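Local coordinates for protein glyceraldehyde-3-phosphate dehydrogenase (PDB 1B7G) that catalyses the NAD(P)-dependent phosphorylating oxidation of D-glyceraldehyde 3-phosphate in glycolysis, with a marked preference for NADP as cofactor, at residues S302-V305 / P306-D310; L318-A321 / E322-M325; A168-Q171 / K172-K175; A68-V71 / E72-I75; K58-E61 / E62-I65. The protein carries 1 engineered substitution. All coordinates share one frame; numbering follows the deposited sequence.

All five contacts are local, made along a helix, at its end or round a turn. Contacts 1 and 2 lie at the starts of consecutive helices, 304-315 and 321-331, and touch: Asp310 OD1 lies 2.7 Å from Ser324 OG, probably a hydrogen bond. Contact 1 is closest to the chemistry, its Ile303 side chain about 4 Å from that of Cys139, the presumed nucleophile. Contact 3, its centre about 21 Å from that of contact 1, borders the cofactor side, where Lys172 holds a sulfate ion. Contacts 4 and 5 adjoin in sequence, with centres about 16 Å apart, and lie away from the active site. Contacts 3 and 5, with centres about 25 Å apart, both reach the second subunit.

Contact 1: S302-V305 / P306-D310; sequences SIVV and PENID
Asn308 bonds to Val304 O through backbone and side chain together, one turn along the start of helix 304-315. Val304 O takes two donors: Asn308 N at 3.0 Å, the regular helical bond, and Asn308 ND2, also 3.0 Å from Val304 O but arriving from above the carbonyl plane, 53° out of it. The two side chains run side by side, and a chi2 of -87° turns the amide so that ND2 swings back over the carbonyl, 3.9 Å from Val304 CG2. Asn308 OD1 is taken by Gln107, which holds the other end of the amide.

The tight part is at Pro306. The peptide bond before it forces Val305 CB to 3.3 Å from Pro306 CD, the two side chains meeting at about a right angle. Having no N-H to offer, Pro306 also sets CD 3.4 Å from Ile303 O. One residue beyond the Asn308 bond, Ile309 N donates to Val305 O at 3.3 Å.

Glu307 forms the looser side. Its CG stays 4.0 Å from Ile303 O, and the chain bends at chi2 to lead the carboxylate off to Arg146, Arg245 and Ala121 N. Ile303 packs on Cys139 and Thr142 of helix 139-152. Since the touching residues are all buried, neither side is open to solvent; the buried Glu307 carboxylate, met by two arginines and a backbone amide, is probably stabilised in its charged form.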
loop_
_atom_site.group_PDB
_atom_site.type_symbol
_atom_site.label_atom_id
_atom_site.label_comp_id
_atom_site.label_asym_id
_atom_site.label_seq_id
_atom_site.Cartn_x
_atom_site.Cartn_y
_atom_site.Cartn_z
ATOM N N SER A 302 -11.199 3.473 -3.437
ATOM C CA SER A 302 -12.116 3.250 -2.322
ATOM C C SER A 302 -13.228 4.236 -2.071
ATOM O O SER A 302 -14.092 3.895 -1.226
ATOM C CB SER A 302 -11.249 3.186 -1.055
ATOM O OG SER A 302 -10.672 4.403 -0.695
ATOM N N ILE A 303 -13.228 5.446 -2.593
ATOM C CA ILE A 303 -14.255 6.414 -2.255
ATOM C C ILE A 303 -15.681 5.921 -2.414
ATOM O O ILE A 303 -16.489 6.195 -1.504
ATOM C CB ILE A 303 -14.067 7.763 -2.998
ATOM C CG1 ILE A 303 -15.197 8.714 -2.560
ATOM C CG2 ILE A 303 -14.024 7.516 -4.517
ATOM C CD1 ILE A 303 -14.907 10.194 -2.900
ATOM N N VAL A 304 -15.992 5.083 -3.398
ATOM C CA VAL A 304 -17.370 4.651 -3.579
ATOM C C VAL A 304 -17.760 3.435 -2.741
ATOM O O VAL A 304 -18.946 3.053 -2.779
ATOM C CB VAL A 304 -17.807 4.440 -5.026
ATOM C CG1 VAL A 304 -17.693 5.738 -5.827
ATOM C CG2 VAL A 304 -17.094 3.314 -5.753
ATOM N N VAL A 305 -16.846 2.807 -2.050
ATOM C CA VAL A 305 -17.186 1.635 -1.226
ATOM C C VAL A 305 -18.278 1.889 -0.220
ATOM O O VAL A 305 -19.324 1.219 -0.340
ATOM C CB VAL A 305 -15.891 1.050 -0.624
ATOM C CG1 VAL A 305 -16.145 -0.110 0.332
ATOM C CG2 VAL A 305 -15.054 0.560 -1.824
ATOM N N PRO A 306 -18.199 2.841 0.700
ATOM C CA PRO A 306 -19.252 3.146 1.635
ATOM C C PRO A 306 -20.540 3.555 0.946
ATOM O O PRO A 306 -21.642 3.132 1.379
ATOM C CB PRO A 306 -18.694 4.180 2.585
ATOM C CG PRO A 306 -17.584 4.824 1.797
ATOM C CD PRO A 306 -17.047 3.774 0.861
ATOM N N GLU A 307 -20.490 4.247 -0.194
ATOM C CA GLU A 307 -21.634 4.623 -0.973
ATOM C C GLU A 307 -22.419 3.411 -1.470
ATOM O O GLU A 307 -23.651 3.396 -1.430
ATOM C CB GLU A 307 -21.236 5.491 -2.215
ATOM C CG GLU A 307 -20.427 6.726 -1.834
ATOM C CD GLU A 307 -21.127 7.654 -0.869
ATOM O OE1 GLU A 307 -22.374 7.675 -0.921
ATOM O OE2 GLU A 307 -20.491 8.302 0.002
ATOM N N ASN A 308 -21.720 2.356 -1.885
ATOM C CA ASN A 308 -22.403 1.153 -2.357
ATOM C C ASN A 308 -23.124 0.456 -1.182
ATOM O O ASN A 308 -24.229 -0.087 -1.375
ATOM C CB ASN A 308 -21.431 0.199 -3.042
ATOM C CG ASN A 308 -21.224 0.444 -4.516
ATOM O OD1 ASN A 308 -21.969 -0.063 -5.354
ATOM N ND2 ASN A 308 -20.210 1.231 -4.854
ATOM N N ILE A 309 -22.524 0.510 0.010
ATOM C CA ILE A 309 -23.193 -0.083 1.177
ATOM C C ILE A 309 -24.485 0.651 1.503
ATOM O O ILE A 309 -25.576 0.046 1.654
ATOM C CB ILE A 309 -22.261 -0.156 2.387
ATOM C CG1 ILE A 309 -21.019 -0.993 2.116
ATOM C CG2 ILE A 309 -23.046 -0.755 3.587
ATOM C CD1 ILE A 309 -21.278 -2.371 1.519
ATOM N N ASP A 310 -24.474 1.988 1.514
ATOM C CA ASP A 310 -25.712 2.742 1.757
ATOM C C ASP A 310 -26.743 2.538 0.684
ATOM O O ASP A 310 -27.968 2.498 0.964
ATOM C CB ASP A 310 -25.389 4.226 1.939
ATOM C CG ASP A 310 -24.563 4.486 3.169
ATOM O OD1 ASP A 310 -24.822 3.798 4.192
ATOM O OD2 ASP A 310 -23.670 5.365 3.153
#

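Contact 2: L318-A321 / E322-M325; sequences LMSA and EDSM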
loop_
_atom_site.group_PDB
_atom_site.type_symbol
_atom_site.label_atom_id
_atom_site.label_comp_id
_atom_site.label_asym_id
_atom_site.label_seq_id
_atom_site.Cartn_x
_atom_site.Cartn_y
_atom_site.Cartn_z
ATOM N N LEU A 318 -34.006 -0.604 4.118
ATOM C CA LEU A 318 -33.653 -1.248 5.382
ATOM C C LEU A 318 -33.715 -0.354 6.586
ATOM O O LEU A 318 -33.991 -0.853 7.687
ATOM C CB LEU A 318 -32.259 -1.884 5.296
ATOM C CG LEU A 318 -32.060 -2.944 4.231
ATOM C CD1 LEU A 318 -30.640 -3.498 4.271
ATOM C CD2 LEU A 318 -33.062 -4.102 4.371
ATOM N N MET A 319 -33.467 0.947 6.424
ATOM C CA MET A 319 -33.384 1.876 7.534
ATOM C C MET A 319 -33.169 3.312 7.035
ATOM O O MET A 319 -33.109 3.536 5.827
ATOM C CB MET A 319 -32.219 1.510 8.462
ATOM C CG MET A 319 -30.857 1.596 7.739
ATOM S SD MET A 319 -29.549 1.042 8.846
ATOM C CE MET A 319 -29.774 -0.721 8.802
ATOM N N SER A 320 -33.094 4.253 7.946
ATOM C CA SER A 320 -33.034 5.660 7.565
ATOM C C SER A 320 -31.653 5.967 6.958
ATOM O O SER A 320 -30.760 5.167 7.184
ATOM C CB SER A 320 -33.318 6.557 8.749
ATOM O OG SER A 320 -32.229 6.668 9.652
ATOM N N ALA A 321 -31.525 7.147 6.345
ATOM C CA ALA A 321 -30.277 7.612 5.769
ATOM C C ALA A 321 -29.216 7.687 6.857
ATOM O O ALA A 321 -28.092 7.201 6.758
ATOM C CB ALA A 321 -30.468 9.001 5.145
ATOM N N GLU A 322 -29.643 8.282 7.966
ATOM C CA GLU A 322 -28.789 8.463 9.116
ATOM C C GLU A 322 -28.379 7.150 9.768
ATOM O O GLU A 322 -27.192 6.953 10.137
ATOM C CB GLU A 322 -29.449 9.405 10.105
ATOM C CG GLU A 322 -28.449 9.980 11.104
ATOM C CD GLU A 322 -27.761 11.223 10.528
ATOM O OE1 GLU A 322 -27.953 11.571 9.335
ATOM O OE2 GLU A 322 -27.050 11.880 11.307
ATOM N N ASP A 323 -29.329 6.247 9.987
ATOM C CA ASP A 323 -28.984 4.934 10.545
ATOM C C ASP A 323 -27.990 4.182 9.654
ATOM O O ASP A 323 -27.053 3.547 10.161
ATOM C CB ASP A 323 -30.247 4.069 10.699
ATOM C CG ASP A 323 -31.059 4.507 11.915
ATOM O OD1 ASP A 323 -30.530 5.211 12.797
ATOM O OD2 ASP A 323 -32.244 4.167 11.988
ATOM N N SER A 324 -28.257 4.108 8.361
ATOM C CA SER A 324 -27.393 3.405 7.412
ATOM C C SER A 324 -25.981 4.013 7.405
ATOM O O SER A 324 -24.983 3.361 7.719
ATOM C CB SER A 324 -27.918 3.463 5.984
ATOM O OG SER A 324 -27.146 2.681 5.092
ATOM N N MET A 325 -25.922 5.333 7.270
ATOM C CA MET A 325 -24.576 5.954 7.224
ATOM C C MET A 325 -23.835 5.727 8.520
ATOM O O MET A 325 -22.612 5.517 8.515
ATOM C CB MET A 325 -24.676 7.390 6.799
ATOM C CG MET A 325 -24.980 7.582 5.288
ATOM S SD MET A 325 -24.781 9.347 4.906
ATOM C CE MET A 325 -26.045 10.078 5.922
HETATM O O HOH W 1 -34.009 3.478 10.417
#
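An N-cap begins helix 321-331: Ser320, just before it, accepts from Asp323 N through OG at 2.9 Å, with a nearly straight N-H...O angle of 169°. A chi1 of 76° places OG between the backbone N and the carbonyl carbon, which turns the oxygen in over the first helical turn. Ser324 N, meanwhile, bonds to Ser320 O at 3.0 Å, so this one residue serves two amides of the helix start. A water also links the cap, accepting from Ser320 N at 2.7 Å and donating to Asp323 OD2; Asp323 OD1 is paired with Arg326. With an alanine here instead of Ser320, Asp323 N is likely to lose its acceptor and the start of the helix to fray.

Beside the cap, Met319 folds over the same turn, its chain bent at chi3. The sulfur SD comes to 3.4 Å from Ser324 N, and CG to 3.9 Å from Ser324 CB. Ala321 packs on Tyr125 and Asn126 of helix 121-128. Further along, Met325 N donates to Ala321 O at 2.9 Å, and the bent Met325 chain brings its CE back to 3.6 Å from that same Ala321 O.

Contact 3: A168-Q171 / K172-K175; sequences AADQ and KEVK. With SO4 (sulfate ion), chain G.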
loop_
_atom_site.group_PDB
_atom_site.type_symbol
_atom_site.label_atom_id
_atom_site.label_comp_id
_atom_site.label_asym_id
_atom_site.label_seq_id
_atom_site.Cartn_x
_atom_site.Cartn_y
_atom_site.Cartn_z
ATOM N N ALA A 168 -3.874 8.276 -14.105
ATOM C CA ALA A 168 -3.984 7.530 -15.332
ATOM C C ALA A 168 -4.591 6.126 -15.187
ATOM O O ALA A 168 -5.450 5.698 -15.979
ATOM C CB ALA A 168 -2.545 7.338 -15.929
ATOM N N ALA A 169 -4.075 5.367 -14.240
ATOM C CA ALA A 169 -4.482 3.972 -14.063
ATOM C C ALA A 169 -4.108 3.531 -12.646
ATOM O O ALA A 169 -3.305 4.185 -11.993
ATOM C CB ALA A 169 -3.696 3.105 -15.069
ATOM N N ASP A 170 -4.820 2.540 -12.096
ATOM C CA ASP A 170 -4.432 2.144 -10.732
ATOM C C ASP A 170 -3.048 1.482 -10.781
ATOM O O ASP A 170 -2.579 1.012 -11.816
ATOM C CB ASP A 170 -5.437 1.219 -10.106
ATOM C CG ASP A 170 -6.750 1.982 -9.849
ATOM O OD1 ASP A 170 -6.618 3.134 -9.376
ATOM O OD2 ASP A 170 -7.793 1.387 -10.159
ATOM N N GLN A 171 -2.442 1.440 -9.610
ATOM C CA GLN A 171 -1.118 0.929 -9.409
ATOM C C GLN A 171 -0.919 -0.519 -9.855
ATOM O O GLN A 171 0.163 -0.820 -10.405
ATOM C CB GLN A 171 -0.722 1.055 -7.932
ATOM C CG GLN A 171 0.714 0.533 -7.735
ATOM C CD GLN A 171 1.218 0.907 -6.352
ATOM O OE1 GLN A 171 1.649 2.040 -6.126
ATOM N NE2 GLN A 171 1.088 -0.058 -5.440
ATOM N N LYS A 172 -1.935 -1.355 -9.762
ATOM C CA LYS A 172 -1.772 -2.748 -10.226
ATOM C C LYS A 172 -1.761 -2.840 -11.738
ATOM O O LYS A 172 -1.323 -3.852 -12.296
ATOM C CB LYS A 172 -2.857 -3.656 -9.630
ATOM C CG LYS A 172 -4.163 -3.664 -10.436
ATOM C CD LYS A 172 -5.346 -4.039 -9.560
ATOM C CE LYS A 172 -6.568 -4.368 -10.383
ATOM N NZ LYS A 172 -7.777 -4.596 -9.546
ATOM N N GLU A 173 -2.330 -1.869 -12.446
ATOM C CA GLU A 173 -2.384 -1.957 -13.918
ATOM C C GLU A 173 -1.001 -1.674 -14.457
ATOM O O GLU A 173 -0.244 -0.817 -13.945
ATOM C CB GLU A 173 -3.505 -1.056 -14.454
ATOM C CG GLU A 173 -4.778 -1.078 -13.625
ATOM C CD GLU A 173 -5.920 -0.189 -14.060
ATOM O OE1 GLU A 173 -6.770 -0.645 -14.877
ATOM O OE2 GLU A 173 -6.089 0.985 -13.617
ATOM N N VAL A 174 -0.430 -2.573 -15.261
ATOM C CA VAL A 174 0.910 -2.334 -15.800
ATOM C C VAL A 174 0.811 -2.180 -17.317
ATOM O O VAL A 174 1.823 -1.994 -17.975
ATOM C CB VAL A 174 1.906 -3.459 -15.427
ATOM C CG1 VAL A 174 2.037 -3.569 -13.911
ATOM C CG2 VAL A 174 1.458 -4.768 -16.047
ATOM N N LYS A 175 -0.394 -2.288 -17.890
ATOM C CA LYS A 175 -0.469 -2.116 -19.352
ATOM C C LYS A 175 -1.073 -0.783 -19.770
ATOM O O LYS A 175 -1.352 -0.588 -20.957
ATOM C CB LYS A 175 -1.225 -3.280 -19.985
ATOM C CG LYS A 175 -0.450 -4.603 -19.785
ATOM C CD LYS A 175 -1.209 -5.769 -20.417
ATOM C CE LYS A 175 -0.406 -7.066 -20.313
ATOM N NZ LYS A 175 -0.763 -7.809 -19.068
HETATM S S SO4 G . -10.073 -3.741 -12.430
HETATM O O1 SO4 G . -9.202 -4.784 -11.797
HETATM O O2 SO4 G . -10.762 -2.951 -11.357
HETATM O O3 SO4 G . -11.095 -4.417 -13.299
HETATM O O4 SO4 G . -9.240 -2.821 -13.278
#
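Glu173 reaches back onto Asp170, and each carbon of its side chain finds something on the way. CB lies 3.5 Å from Asp170 O, and CG is no farther from that oxygen. The chain is then extended, chi2 178°, which carries the carboxylate past the carbonyl to the amide beyond it. CD lies 3.5 Å from Asp170 N, and OE2 takes the Asp170 N-H on its anti lone pair with an N-H...O angle of 150°; the modelled separation of Glu173 OE2 and Asp170 N, 2.5 Å, is unusually short and its exact length doubtful. The same OE2 touches Ala169 CB at 3.5 Å. The other oxygen, OE1, pairs with Lys176 and lies 3.7 Å from sulfate O4.

Two carboxylates come near each other here, Asp170 OD2 and Glu173 OE2 being 3.9 Å apart with their planes turned by 31°. Positive partners probably ease that repulsion: Arg167 meets Asp170 OD1, which also accepts from Gln300, while Lys176 meets Glu173.

Lys172, extended beyond CG, leads to the same sulfate, where NZ donates to O1 at 2.7 Å; it also meets Glu39 and Thr11. The sulfate, probably from the crystallisation liquor, is bound by Thr11 N as well, and may mark where a cofactor phosphate would sit. Gln171 bonds to Gln171 of the second subunit. Glu173 N closes the backbone onto Asp170 O at 3.0 Å, and the whole is a type I beta turn, with a glutamate side chain bonded across it, in the loop after strand 157-167 next to residues assigned by similarity to the NAD-binding site.

Contact 4: A68-V71 / E72-I75; sequences AGTV and EDLI. Unlike the reference sequence in segment 72-75: Glu72 (reference Asp), Asp73 (reference Tyr).
Thr70 and Asp73 cross obliquely, each side chain turned to the other's backbone N-H. Thr70 OG1 accepts from Asp73 N at 2.9 Å; a chi1 of 63° folds OG1 in toward the helix start, with the methyl CG2 on the side of the backbone N. In return Thr70 N donates to Asp73 OD2 at 3.0 Å, approaching from above the carboxylate plane, 39° out of it. Glu72 and Asp73 stand where the reference sequence has aspartate and tyrosine.

The reciprocal pair is a capping box, with Thr70 as N-cap of helix 71-77, and Leu74 N continues the helical pattern by bonding to Thr70 O at 3.2 Å. Gly69 lies close to the box, its CA 3.5 Å from Asp73 OD2; a CB there would run into that oxygen. A water held by Ala68 O gives Asp73 OD2 a further, weak bond.

On the buried side Val71 meets Ile75 at a slant. Val71 CG1, pointing opposite the backbone N (chi1 -177°), touches Ile75 CD1 at 3.6 Å, while Ile75 N donates to Val71 O at 2.8 Å. Both side chains also pack on helix 89-99, Val71 against Tyr93 and Ile75 against Ile96 and Tyr97. Glu72 bends at chi2, bringing its OE1 back to 3.7 Å from Val71 N.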
loop_
_atom_site.group_PDB
_atom_site.type_symbol
_atom_site.label_atom_id
_atom_site.label_comp_id
_atom_site.label_asym_id
_atom_site.label_seq_id
_atom_site.Cartn_x
_atom_site.Cartn_y
_atom_site.Cartn_z
ATOM N N ALA A 68 -18.625 -21.929 -7.890
ATOM C CA ALA A 68 -19.877 -22.210 -7.213
ATOM C C ALA A 68 -21.085 -22.261 -8.107
ATOM O O ALA A 68 -22.097 -22.864 -7.726
ATOM C CB ALA A 68 -20.055 -21.212 -6.076
ATOM N N GLY A 69 -21.036 -21.676 -9.302
ATOM C CA GLY A 69 -22.194 -21.675 -10.193
ATOM C C GLY A 69 -22.028 -20.582 -11.251
ATOM O O GLY A 69 -20.974 -19.964 -11.294
ATOM N N THR A 70 -23.050 -20.352 -12.040
ATOM C CA THR A 70 -23.003 -19.317 -13.068
ATOM C C THR A 70 -23.238 -17.946 -12.426
ATOM O O THR A 70 -23.659 -17.870 -11.267
ATOM C CB THR A 70 -24.143 -19.531 -14.095
ATOM O OG1 THR A 70 -25.384 -19.397 -13.379
ATOM C CG2 THR A 70 -24.041 -20.897 -14.738
ATOM N N VAL A 71 -23.155 -16.888 -13.245
ATOM C CA VAL A 71 -23.494 -15.568 -12.689
ATOM C C VAL A 71 -24.970 -15.515 -12.365
ATOM O O VAL A 71 -25.394 -15.028 -11.306
ATOM C CB VAL A 71 -23.084 -14.436 -13.657
ATOM C CG1 VAL A 71 -23.385 -13.078 -13.032
ATOM C CG2 VAL A 71 -21.610 -14.548 -13.989
ATOM N N GLU A 72 -25.799 -16.113 -13.223
ATOM C CA GLU A 72 -27.223 -16.216 -12.998
ATOM C C GLU A 72 -27.546 -16.907 -11.677
ATOM O O GLU A 72 -28.464 -16.499 -10.958
ATOM C CB GLU A 72 -27.928 -16.960 -14.128
ATOM C CG GLU A 72 -28.120 -16.135 -15.392
ATOM C CD GLU A 72 -26.852 -16.024 -16.214
ATOM O OE1 GLU A 72 -25.836 -16.651 -15.850
ATOM O OE2 GLU A 72 -26.892 -15.302 -17.240
ATOM N N ASP A 73 -26.823 -17.975 -11.365
ATOM C CA ASP A 73 -27.022 -18.664 -10.097
ATOM C C ASP A 73 -26.833 -17.683 -8.940
ATOM O O ASP A 73 -27.730 -17.575 -8.085
ATOM C CB ASP A 73 -26.035 -19.819 -9.926
ATOM C CG ASP A 73 -26.431 -21.004 -10.818
ATOM O OD1 ASP A 73 -27.621 -21.116 -11.135
ATOM O OD2 ASP A 73 -25.524 -21.743 -11.206
ATOM N N LEU A 74 -25.691 -16.992 -8.982
ATOM C CA LEU A 74 -25.308 -16.029 -7.948
ATOM C C LEU A 74 -26.399 -14.985 -7.819
ATOM O O LEU A 74 -26.863 -14.672 -6.732
ATOM C CB LEU A 74 -23.954 -15.361 -8.262
ATOM C CG LEU A 74 -23.574 -14.142 -7.417
ATOM C CD1 LEU A 74 -23.421 -14.496 -5.942
ATOM C CD2 LEU A 74 -22.273 -13.480 -7.890
ATOM N N ILE A 75 -26.883 -14.534 -8.987
ATOM C CA ILE A 75 -27.950 -13.559 -9.048
ATOM C C ILE A 75 -29.218 -14.073 -8.397
ATOM O O ILE A 75 -29.797 -13.413 -7.524
ATOM C CB ILE A 75 -28.204 -13.096 -10.514
ATOM C CG1 ILE A 75 -26.958 -12.370 -11.023
ATOM C CG2 ILE A 75 -29.395 -12.138 -10.502
ATOM C CD1 ILE A 75 -26.815 -12.282 -12.523
HETATM O O HOH W 2 -24.745 -23.433 -8.327
#

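Contact 5: K58-E61 / E62-I65; sequences KKFE and ESGI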
loop_
_atom_site.group_PDB
_atom_site.type_symbol
_atom_site.label_atom_id
_atom_site.label_comp_id
_atom_site.label_asym_id
_atom_site.label_seq_id
_atom_site.Cartn_x
_atom_site.Cartn_y
_atom_site.Cartn_z
ATOM N N LYS A 58 -15.193 -23.531 -17.871
ATOM C CA LYS A 58 -14.108 -24.496 -18.080
ATOM C C LYS A 58 -12.728 -23.871 -18.073
ATOM O O LYS A 58 -11.834 -24.379 -17.370
ATOM C CB LYS A 58 -14.340 -25.371 -19.303
ATOM C CG LYS A 58 -15.098 -24.741 -20.448
ATOM C CD LYS A 58 -15.667 -25.779 -21.410
ATOM C CE LYS A 58 -16.292 -25.103 -22.624
ATOM N NZ LYS A 58 -17.456 -25.855 -23.162
ATOM N N LYS A 59 -12.513 -22.736 -18.736
ATOM C CA LYS A 59 -11.175 -22.117 -18.707
ATOM C C LYS A 59 -10.833 -21.695 -17.288
ATOM O O LYS A 59 -9.731 -21.917 -16.794
ATOM C CB LYS A 59 -11.062 -20.949 -19.671
ATOM C CG LYS A 59 -9.673 -20.333 -19.777
ATOM C CD LYS A 59 -8.732 -21.230 -20.565
ATOM C CE LYS A 59 -7.476 -20.491 -20.987
ATOM N NZ LYS A 59 -6.885 -21.052 -22.238
ATOM N N PHE A 60 -11.829 -21.139 -16.582
ATOM C CA PHE A 60 -11.614 -20.764 -15.187
ATOM C C PHE A 60 -11.200 -21.978 -14.367
ATOM O O PHE A 60 -10.254 -21.943 -13.576
ATOM C CB PHE A 60 -12.872 -20.121 -14.606
ATOM C CG PHE A 60 -12.628 -19.405 -13.306
ATOM C CD1 PHE A 60 -12.602 -20.098 -12.114
ATOM C CD2 PHE A 60 -12.430 -18.026 -13.283
ATOM C CE1 PHE A 60 -12.385 -19.448 -10.915
ATOM C CE2 PHE A 60 -12.219 -17.378 -12.087
ATOM C CZ PHE A 60 -12.190 -18.076 -10.893
ATOM N N GLU A 61 -11.886 -23.100 -14.603
ATOM C CA GLU A 61 -11.628 -24.321 -13.852
ATOM C C GLU A 61 -10.299 -24.973 -14.153
ATOM O O GLU A 61 -9.740 -25.663 -13.280
ATOM C CB GLU A 61 -12.808 -25.284 -13.999
ATOM C CG GLU A 61 -14.054 -24.778 -13.273
ATOM C CD GLU A 61 -15.149 -25.825 -13.185
ATOM O OE1 GLU A 61 -15.231 -26.659 -14.110
ATOM O OE2 GLU A 61 -15.923 -25.797 -12.197
ATOM N N GLU A 62 -9.634 -24.604 -15.254
ATOM C CA GLU A 62 -8.282 -25.088 -15.511
ATOM C C GLU A 62 -7.337 -24.658 -14.386
ATOM O O GLU A 62 -6.266 -25.238 -14.224
ATOM C CB GLU A 62 -7.741 -24.592 -16.851
ATOM C CG GLU A 62 -8.369 -25.173 -18.094
ATOM C CD GLU A 62 -7.900 -24.574 -19.403
ATOM O OE1 GLU A 62 -6.832 -23.922 -19.451
ATOM O OE2 GLU A 62 -8.605 -24.744 -20.433
ATOM N N SER A 63 -7.657 -23.593 -13.652
ATOM C CA SER A 63 -6.818 -23.072 -12.594
ATOM C C SER A 63 -6.858 -23.888 -11.312
ATOM O O SER A 63 -6.050 -23.708 -10.397
ATOM C CB SER A 63 -7.268 -21.625 -12.264
ATOM O OG SER A 63 -8.610 -21.624 -11.790
ATOM N N GLY A 64 -7.904 -24.699 -11.144
ATOM C CA GLY A 64 -8.046 -25.467 -9.916
ATOM C C GLY A 64 -8.858 -24.689 -8.893
ATOM O O GLY A 64 -9.076 -25.184 -7.782
ATOM N N ILE A 65 -9.299 -23.476 -9.247
ATOM C CA ILE A 65 -10.140 -22.739 -8.281
ATOM C C ILE A 65 -11.565 -23.189 -8.537
ATOM O O ILE A 65 -12.030 -23.156 -9.677
ATOM C CB ILE A 65 -9.995 -21.219 -8.479
ATOM C CG1 ILE A 65 -8.526 -20.805 -8.290
ATOM C CG2 ILE A 65 -10.879 -20.446 -7.507
ATOM C CD1 ILE A 65 -8.254 -19.361 -8.696
#
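The Phe60 ring and the Glu62 carboxylate are the flat groups at the C-terminal end of helix 57-61. Ile65 approaches the ring obliquely, its CB 3.8 Å from Phe60 CE1, and around them Ile50, Val52, Val67 and Ala40 pack on the same ring. The carboxylate is covered from above its plane by aliphatic carbon: Lys59 CD is 3.5 Å from Glu62 OE1 and equally far from OE2.

Between these groups the helix ends in a type I beta turn from Glu61 to Gly64, overlapped by an ST turn that starts at Ser63. Ser63 N bonds to Phe60 O at 3.1 Å, with the donor well above the carbonyl plane. A chi1 of 62° folds Ser63 OG back toward that same Phe60 O, to which it donates, though the modelled separation is so short that its exact length is doubtful. It also accepts from Ile65 N at 3.2 Å, with an N-H...O angle of 163°, which makes the ST turn. Ile65 N would probably be left without its acceptor by an alanine in place of Ser63, and the chain after the turn could then shift. Gly64 N donates to Glu61 O at 3.0 Å, and Gly64 leaves helical geometry with a phi of 91°.

The turn faces the second subunit, where Lys252 of that chain bonds to Ser63 O and Tyr253 of that chain packs on Ile65. On the exposed side, Lys59 bends at chi2 yet stops short of a salt bridge, its NZ 4.0 Å from Glu62 OE1.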